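Local coordinates for putative lipoprotein (Bacteroides fragilis, PDB 3QNK) that is a putative SusD-like outer-membrane lipoprotein that probably binds glycans at the cell surface for uptake by a partner transporter, at residues P247-Y250 and M254-N257. Sequence-based numbering, arbitrary orientation.
Sequences PDVY and MVCN
Val249 and Val255 meet through single methyl groups, CG2 of Val249 lying 3.9 Å from CG1 of Val255. The two side chains approach at a slant. In Val255, CG1 stands anti to the backbone N (chi1 175°). With this torsion, CG1 of Val255 also lies 3.9 Å from O of Val249. Beside this apolar pair, SG of Cys256 lies 3.3 Å from the backbone O of Tyr250. SG is turned away from its own carbonyl carbon and sits beside its backbone N (chi1 -76°). Thus each of these two loop carbonyl oxygens has a helix side chain beside it. The other methyl of Val249, CG1, sits 3.9 Å above the plane of the Tyr250 ring, over its centre. Val249 therefore packs against the helix with one branch and against its neighbour's ring with the other.

Outward, two hydrogen bonds hold the backbone. Asn252 OD1 accepts one from Val255 N, and Trp271 NE1 makes a weak one to Val249 O. Packing comes from the second subunit, where Trp142 lies on Val249 and Arg507 on Tyr250, so the loop borders the subunit interface. The contact is local packing within a SusD-family fold: the loop after strand 238-244 turns back on the short helix 253-257.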
loop_
_atom_site.group_PDB
_atom_site.type_symbol
_atom_site.label_atom_id
_atom_site.label_comp_id
_atom_site.label_asym_id
_atom_site.label_seq_id
_atom_site.Cartn_x
_atom_site.Cartn_y
_atom_site.Cartn_z
ATOM N N PRO B 247 -8.662 -2.732 -12.398
ATOM C CA PRO B 247 -9.654 -1.636 -12.500
ATOM C C PRO B 247 -9.205 -0.533 -13.489
ATOM O O PRO B 247 -9.950 -0.224 -14.439
ATOM C CB PRO B 247 -9.774 -1.102 -11.051
ATOM C CG PRO B 247 -9.097 -2.099 -10.174
ATOM C CD PRO B 247 -8.118 -2.857 -11.020
ATOM N N ASP B 248 -7.947 -0.012 -13.314
ATOM C CA ASP B 248 -7.426 1.087 -14.109
ATOM C C ASP B 248 -6.653 0.689 -15.326
ATOM O O ASP B 248 -5.923 -0.295 -15.316
ATOM C CB ASP B 248 -6.577 2.050 -13.257
ATOM C CG ASP B 248 -5.475 1.458 -12.425
ATOM O OD1 ASP B 248 -5.767 0.559 -11.607
ATOM O OD2 ASP B 248 -4.346 1.966 -12.510
ATOM N N VAL B 249 -6.774 1.539 -16.366
ATOM C CA VAL B 249 -6.098 1.476 -17.674
ATOM C C VAL B 249 -4.556 1.534 -17.503
ATOM O O VAL B 249 -3.800 1.021 -18.340
ATOM C CB VAL B 249 -6.618 2.623 -18.610
ATOM C CG1 VAL B 249 -5.978 3.978 -18.304
ATOM C CG2 VAL B 249 -6.426 2.289 -20.082
ATOM N N TYR B 250 -4.114 2.175 -16.413
ATOM C CA TYR B 250 -2.716 2.394 -16.096
ATOM C C TYR B 250 -2.079 1.148 -15.492
ATOM O O TYR B 250 -0.851 1.058 -15.465
ATOM C CB TYR B 250 -2.595 3.615 -15.161
ATOM C CG TYR B 250 -2.989 4.920 -15.831
ATOM C CD1 TYR B 250 -2.384 5.328 -17.020
ATOM C CD2 TYR B 250 -3.957 5.753 -15.273
ATOM C CE1 TYR B 250 -2.713 6.541 -17.626
ATOM C CE2 TYR B 250 -4.296 6.971 -15.874
ATOM C CZ TYR B 250 -3.670 7.360 -17.051
ATOM O OH TYR B 250 -3.983 8.543 -17.683
HETATM N N MSE B 254 -3.006 -6.074 -20.142
HETATM C CA MSE B 254 -3.100 -6.083 -21.600
HETATM C C MSE B 254 -2.729 -4.729 -22.206
HETATM O O MSE B 254 -1.898 -4.693 -23.109
HETATM C CB MSE B 254 -4.507 -6.484 -22.036
HETATM C CG MSE B 254 -4.616 -6.706 -23.533
HETATM SE SE MSE B 254 -6.431 -6.597 -24.195
HETATM C CE MSE B 254 -6.046 -6.921 -26.152
ATOM N N VAL B 255 -3.358 -3.623 -21.738
ATOM C CA VAL B 255 -3.129 -2.275 -22.266
ATOM C C VAL B 255 -1.669 -1.868 -22.018
ATOM O O VAL B 255 -1.029 -1.347 -22.925
ATOM C CB VAL B 255 -4.145 -1.270 -21.676
ATOM C CG1 VAL B 255 -3.850 0.164 -22.110
ATOM C CG2 VAL B 255 -5.563 -1.654 -22.067
ATOM N N CYS B 256 -1.125 -2.192 -20.843
ATOM C CA CYS B 256 0.247 -1.887 -20.471
ATOM C C CYS B 256 1.268 -2.546 -21.366
ATOM O O CYS B 256 2.364 -2.016 -21.469
ATOM C CB CYS B 256 0.500 -2.281 -19.025
ATOM S SG CYS B 256 -0.201 -1.131 -17.826
ATOM N N ASN B 257 0.965 -3.718 -21.949
ATOM C CA ASN B 257 1.941 -4.444 -22.746
ATOM C C ASN B 257 1.540 -4.549 -24.215
ATOM O O ASN B 257 2.226 -5.220 -25.003
ATOM C CB ASN B 257 2.195 -5.807 -22.123
ATOM C CG ASN B 257 2.819 -5.672 -20.745
ATOM O OD1 ASN B 257 3.997 -5.334 -20.583
ATOM N ND2 ASN B 257 2.014 -5.830 -19.718
#